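Local coordinates for putative ABC transporter amino acid-binding protein (Sinorhizobium meliloti, PDB 2Q89), which probably serves as the solute-binding component of an ABC transporter for ectoine-type compatible solutes, and here holds a hydroxylated ectoine in its cleft, at residues 17-22 / 75-80; 97-102 / 173-178. One frame throughout, in Å; residues are numbered along the deposited sequence.

How the interactions relate
Interactions 1 and 2 lie on the two sides of the ligand cleft, consistent with the two-lobed build of solute-binding proteins, their centres about 15 Å apart. Interaction 1 (17-22 with 75-80) belongs to one sheet and brings Glu22 and Gly79 to the ligand; interaction 2 (97-102 with 173-178) joins a strand of the other sheet to the start of helix 174-184 and brings Pro173 to it. They meet directly beside the ligand. Glu22 OE2 lies 2.5 Å from Ser176 OG, a probable hydrogen bond, and packs 3.3 Å from Pro173 CD. Glu22 therefore joins the two contacts as well as gripping the ligand, a link across the cleft in keeping with a closed, ligand-loaded form.

Interaction 1: residues 17-22 / 75-80; sequences IAIANE and AITAGL. With 6CS ((4S,5S)-5-hydroxy-2-methyl-1,4,5,6-tetrahydropyrimidine-4-carboxylic acid), chain F.
Thr77 holds OG1 between its backbone N and carbonyl carbon (chi1 57°), and this turns the hydroxyl onto Ile17, whose CB is 3.4 Å from OG1 and whose CD1 lies 3.5 Å from the same OG1. The two side chains cross at about a right angle. The hydroxyl is buried among carbon atoms and has no hydrogen-bond partner in the model. Two parallel-strand bonds fix the backbones: Ala18 N donates to Ala75 O at 3.0 Å, and Thr77 N to Ala18 O at 3.2 Å. Ala78 CB then packs against Ile19 CA.

Beyond the paired residues the chains run to the ligand. Glu22, extended with CG anti to its backbone N (chi1 180°), brings both carboxylate oxygens to NAG of 6CS, OE2 at 2.8 Å in a good bond and OE1 in a weak one; the carboxylate would probably balance positive charge on the amidine, and Tyr61 OH holds OE1 as well. On the other segment, Gly79 O lies 2.9 Å from ligand N, and a CB on Gly79 would run into the ligand methyl CAA. Strand 14-19 is the middle one of its parallel sheet, between 53-58 and 75-76. Helix 37-48 packs on Ile17, Ile19 and Thr77, while helix 64-69 meets Ala20, Ile76 and Ala78.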
loop_
_atom_site.group_PDB
_atom_site.type_symbol
_atom_site.label_atom_id
_atom_site.label_comp_id
_atom_site.label_asym_id
_atom_site.label_seq_id
_atom_site.Cartn_x
_atom_site.Cartn_y
_atom_site.Cartn_z
ATOM N N ILE A 17 7.243 12.681 0.228
ATOM C CA ILE A 17 6.314 11.555 0.190
ATOM C C ILE A 17 6.901 10.316 0.868
ATOM O O ILE A 17 8.111 10.082 0.815
ATOM C CB ILE A 17 5.825 11.258 -1.263
ATOM C CG1 ILE A 17 6.981 10.822 -2.182
ATOM C CG2 ILE A 17 5.075 12.481 -1.837
ATOM C CD1 ILE A 17 6.541 10.267 -3.551
ATOM N N ALA A 18 6.037 9.545 1.522
ATOM C CA ALA A 18 6.447 8.324 2.205
ATOM C C ALA A 18 6.051 7.101 1.392
ATOM O O ALA A 18 4.904 6.981 0.953
ATOM C CB ALA A 18 5.853 8.263 3.598
ATOM N N ILE A 19 7.025 6.212 1.191
ATOM C CA ILE A 19 6.873 4.982 0.415
ATOM C C ILE A 19 7.540 3.822 1.169
ATOM O O ILE A 19 8.287 4.050 2.120
ATOM C CB ILE A 19 7.497 5.145 -1.001
ATOM C CG1 ILE A 19 9.017 5.345 -0.915
ATOM C CG2 ILE A 19 6.840 6.308 -1.763
ATOM C CD1 ILE A 19 9.768 4.970 -2.174
ATOM N N ALA A 20 7.269 2.587 0.746
ATOM C CA ALA A 20 7.857 1.400 1.379
ATOM C C ALA A 20 8.728 0.540 0.446
ATOM O O ALA A 20 9.395 -0.399 0.912
ATOM C CB ALA A 20 6.769 0.544 2.003
ATOM N N ASN A 21 8.726 0.859 -0.848
ATOM C CA ASN A 21 9.382 0.036 -1.893
ATOM C C ASN A 21 8.772 -1.363 -2.042
ATOM O O ASN A 21 9.405 -2.370 -1.710
ATOM C CB ASN A 21 10.911 -0.043 -1.712
ATOM C CG ASN A 21 11.624 -0.655 -2.927
ATOM O OD1 ASN A 21 11.072 -0.722 -4.026
ATOM N ND2 ASN A 21 12.857 -1.104 -2.723
ATOM N N GLU A 22 7.547 -1.412 -2.561
ATOM C CA GLU A 22 6.824 -2.665 -2.788
ATOM C C GLU A 22 6.131 -2.605 -4.154
ATOM O O GLU A 22 5.002 -2.120 -4.258
ATOM C CB GLU A 22 5.796 -2.884 -1.669
ATOM C CG GLU A 22 4.962 -4.154 -1.788
ATOM C CD GLU A 22 3.796 -4.178 -0.818
ATOM O OE1 GLU A 22 4.013 -3.960 0.399
ATOM O OE2 GLU A 22 2.657 -4.425 -1.268
ATOM N N ALA A 75 2.896 13.893 2.586
ATOM C CA ALA A 75 1.858 12.936 2.206
ATOM C C ALA A 75 2.394 11.506 2.226
ATOM O O ALA A 75 3.592 11.287 2.057
ATOM C CB ALA A 75 1.298 13.267 0.817
ATOM N N ILE A 76 1.494 10.546 2.439
ATOM C CA ILE A 76 1.803 9.127 2.273
ATOM C C ILE A 76 1.241 8.671 0.932
ATOM O O ILE A 76 0.032 8.769 0.693
ATOM C CB ILE A 76 1.200 8.273 3.416
ATOM C CG1 ILE A 76 1.682 8.757 4.785
ATOM C CG2 ILE A 76 1.526 6.779 3.210
ATOM C CD1 ILE A 76 0.833 8.253 5.939
ATOM N N THR A 77 2.124 8.196 0.053
ATOM C CA THR A 77 1.734 7.717 -1.271
ATOM C C THR A 77 2.413 6.376 -1.496
ATOM O O THR A 77 3.465 6.304 -2.124
ATOM C CB THR A 77 2.136 8.730 -2.374
ATOM O OG1 THR A 77 3.549 8.969 -2.321
ATOM C CG2 THR A 77 1.539 10.106 -2.100
ATOM N N ALA A 78 1.806 5.310 -0.978
ATOM C CA ALA A 78 2.524 4.051 -0.817
ATOM C C ALA A 78 1.648 2.806 -0.926
ATOM O O ALA A 78 2.120 1.692 -0.711
ATOM C CB ALA A 78 3.267 4.065 0.522
ATOM N N GLY A 79 0.377 2.996 -1.266
ATOM C CA GLY A 79 -0.598 1.912 -1.218
ATOM C C GLY A 79 -1.162 1.714 0.179
ATOM O O GLY A 79 -1.632 0.625 0.513
ATOM N N LEU A 80 -1.122 2.767 0.998
ATOM C CA LEU A 80 -1.631 2.694 2.371
ATOM C C LEU A 80 -3.161 2.649 2.371
ATOM O O LEU A 80 -3.837 3.689 2.296
ATOM C CB LEU A 80 -1.103 3.854 3.232
ATOM C CG LEU A 80 -1.332 3.729 4.745
ATOM C CD1 LEU A 80 -0.347 2.745 5.381
ATOM C CD2 LEU A 80 -1.231 5.083 5.424
HETATM O O 6CS F . -1.063 -1.745 5.150
HETATM C C 6CS F . -1.234 -1.491 3.942
HETATM O OXT 6CS F . -1.832 -0.483 3.502
HETATM C CA 6CS F . -0.683 -2.511 2.906
HETATM N N 6CS F . -0.539 -1.874 1.578
HETATM C CAI 6CS F . 0.422 -2.321 0.653
HETATM C CAA 6CS F . 0.535 -1.645 -0.702
HETATM N NAG 6CS F . 1.298 -3.374 0.955
HETATM C CG2 6CS F . 1.226 -4.065 2.254
HETATM C CB 6CS F . 0.650 -3.161 3.351
HETATM O OG1 6CS F . 0.424 -4.008 4.469
#

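Interaction 2: residues 97-102 / 173-178; sequences LCDAEA and PVLSIN. With 6CS ((4S,5S)-5-hydroxy-2-methyl-1,4,5,6-tetrahydropyrimidine-4-carboxylic acid), chain F.
Asp99 reaches the first turn of the helix that follows Pro173: CG is anti to the backbone N (chi1 -150°), and OD2 accepts Leu175 N at 2.8 Å through its syn lone pair in a nearly straight bond (168°). OD1 takes a weak bond from Ala100 N, so both oxygens help fix the carboxylate's rotation, and its negative charge would probably suit the helix start. Val174 N donates to Ala100 O at 3.1 Å, approaching from above the carbonyl plane. With an alanine at Asp99, the Leu175 N-H would probably lose its mate and the start of the helix be less firmly held.

Val174 CG2 touches Ala100 CB and Ala102 CB, and Ile177 CG1 lies 3.8 Å from Ala102 CB. Pro173, the N-cap residue, sets the CG-CD edge of its ring over the face of the ligand's amidine, CD 3.6 Å from 6CS NAG. Glu101, bent at chi2 (-77°), sends OE2 to Thr134 OG1. The contact joins strand 98-106 to the junction of strand 169-173 with helix 174-184; helix 134-142 flanks Glu101 and Pro173, and a disulfide ties Cys98 to Cys202 in the adjoining strand 201-202.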
loop_
_atom_site.group_PDB
_atom_site.type_symbol
_atom_site.label_atom_id
_atom_site.label_comp_id
_atom_site.label_asym_id
_atom_site.label_seq_id
_atom_site.Cartn_x
_atom_site.Cartn_y
_atom_site.Cartn_z
ATOM N N LEU A 97 -5.454 3.329 -5.694
ATOM C CA LEU A 97 -4.940 1.982 -5.968
ATOM C C LEU A 97 -5.701 0.911 -5.189
ATOM O O LEU A 97 -5.636 0.856 -3.959
ATOM C CB LEU A 97 -3.438 1.902 -5.658
ATOM C CG LEU A 97 -2.471 2.862 -6.357
ATOM C CD1 LEU A 97 -1.021 2.487 -6.032
ATOM C CD2 LEU A 97 -2.689 2.874 -7.871
ATOM N N CYS A 98 -6.423 0.071 -5.921
ATOM C CA CYS A 98 -7.224 -0.999 -5.332
ATOM C C CYS A 98 -6.581 -2.369 -5.534
ATOM O O CYS A 98 -6.014 -2.644 -6.594
ATOM C CB CYS A 98 -8.626 -0.997 -5.938
ATOM S SG CYS A 98 -9.541 0.543 -5.689
ATOM N N ASP A 99 -6.674 -3.229 -4.522
ATOM C CA ASP A 99 -6.177 -4.602 -4.645
ATOM C C ASP A 99 -6.763 -5.531 -3.585
ATOM O O ASP A 99 -7.239 -5.077 -2.540
ATOM C CB ASP A 99 -4.639 -4.635 -4.595
ATOM C CG ASP A 99 -4.045 -5.794 -5.393
ATOM O OD1 ASP A 99 -4.807 -6.555 -6.040
ATOM O OD2 ASP A 99 -2.822 -6.028 -5.427
ATOM N N ALA A 100 -6.731 -6.831 -3.868
ATOM C CA ALA A 100 -7.079 -7.846 -2.884
ATOM C C ALA A 100 -5.795 -8.307 -2.195
ATOM O O ALA A 100 -4.723 -7.774 -2.486
ATOM C CB ALA A 100 -7.803 -9.018 -3.554
ATOM N N GLU A 101 -5.911 -9.281 -1.290
ATOM C CA GLU A 101 -4.773 -9.825 -0.545
ATOM C C GLU A 101 -4.375 -11.202 -1.078
ATOM O O GLU A 101 -5.230 -11.969 -1.535
ATOM C CB GLU A 101 -5.093 -9.941 0.956
ATOM C CG GLU A 101 -5.443 -8.637 1.665
ATOM C CD GLU A 101 -4.226 -7.779 1.975
ATOM O OE1 GLU A 101 -3.178 -7.946 1.312
ATOM O OE2 GLU A 101 -4.318 -6.930 2.884
ATOM N N ALA A 102 -3.081 -11.508 -1.001
ATOM C CA ALA A 102 -2.553 -12.768 -1.518
ATOM C C ALA A 102 -1.604 -13.463 -0.545
ATOM O O ALA A 102 -1.063 -12.831 0.374
ATOM C CB ALA A 102 -1.871 -12.547 -2.863
ATOM N N PRO A 173 -0.545 -7.658 -0.933
ATOM C CA PRO A 173 -1.568 -7.561 -1.976
ATOM C C PRO A 173 -1.211 -8.410 -3.197
ATOM O O PRO A 173 -0.030 -8.624 -3.481
ATOM C CB PRO A 173 -1.556 -6.071 -2.356
ATOM C CG PRO A 173 -0.954 -5.375 -1.188
ATOM C CD PRO A 173 0.047 -6.339 -0.626
ATOM N N VAL A 174 -2.235 -8.870 -3.908
ATOM C CA VAL A 174 -2.090 -9.757 -5.064
ATOM C C VAL A 174 -1.036 -9.291 -6.075
ATOM O O VAL A 174 -0.193 -10.082 -6.507
ATOM C CB VAL A 174 -3.457 -9.969 -5.774
ATOM C CG1 VAL A 174 -3.312 -10.869 -6.989
ATOM C CG2 VAL A 174 -4.484 -10.552 -4.800
ATOM N N LEU A 175 -1.080 -8.011 -6.440
ATOM C CA LEU A 175 -0.152 -7.467 -7.433
ATOM C C LEU A 175 1.298 -7.479 -6.949
ATOM O O LEU A 175 2.209 -7.779 -7.726
ATOM C CB LEU A 175 -0.585 -6.067 -7.880
ATOM C CG LEU A 175 -1.877 -6.027 -8.710
ATOM C CD1 LEU A 175 -2.428 -4.611 -8.780
ATOM C CD2 LEU A 175 -1.669 -6.597 -10.115
ATOM N N SER A 176 1.492 -7.171 -5.667
ATOM C CA SER A 176 2.806 -7.216 -5.021
ATOM C C SER A 176 3.369 -8.639 -4.985
ATOM O O SER A 176 4.527 -8.853 -5.332
ATOM C CB SER A 176 2.727 -6.669 -3.593
ATOM O OG SER A 176 2.152 -5.379 -3.549
ATOM N N ILE A 177 2.551 -9.600 -4.554
ATOM C CA ILE A 177 2.962 -11.008 -4.501
ATOM C C ILE A 177 3.289 -11.535 -5.903
ATOM O O ILE A 177 4.322 -12.173 -6.106
ATOM C CB ILE A 177 1.874 -11.894 -3.810
ATOM C CG1 ILE A 177 1.712 -11.529 -2.326
ATOM C CG2 ILE A 177 2.196 -13.384 -3.957
ATOM C CD1 ILE A 177 2.879 -11.952 -1.425
ATOM N N ASN A 178 2.408 -11.246 -6.857
ATOM C CA ASN A 178 2.589 -11.656 -8.244
ATOM C C ASN A 178 3.898 -11.155 -8.829
ATOM O O ASN A 178 4.630 -11.914 -9.467
ATOM C CB ASN A 178 1.413 -11.188 -9.102
ATOM C CG ASN A 178 0.216 -12.122 -9.015
ATOM O OD1 ASN A 178 0.337 -13.272 -8.586
ATOM N ND2 ASN A 178 -0.948 -11.632 -9.436
HETATM O O 6CS F . -1.063 -1.745 5.150
HETATM C C 6CS F . -1.234 -1.491 3.942
HETATM O OXT 6CS F . -1.832 -0.483 3.502
HETATM C CA 6CS F . -0.683 -2.511 2.906
HETATM N N 6CS F . -0.539 -1.874 1.578
HETATM C CAI 6CS F . 0.422 -2.321 0.653
HETATM C CAA 6CS F . 0.535 -1.645 -0.702
HETATM N NAG 6CS F . 1.298 -3.374 0.955
HETATM C CG2 6CS F . 1.226 -4.065 2.254
HETATM C CB 6CS F . 0.650 -3.161 3.351
HETATM O OG1 6CS F . 0.424 -4.008 4.469
#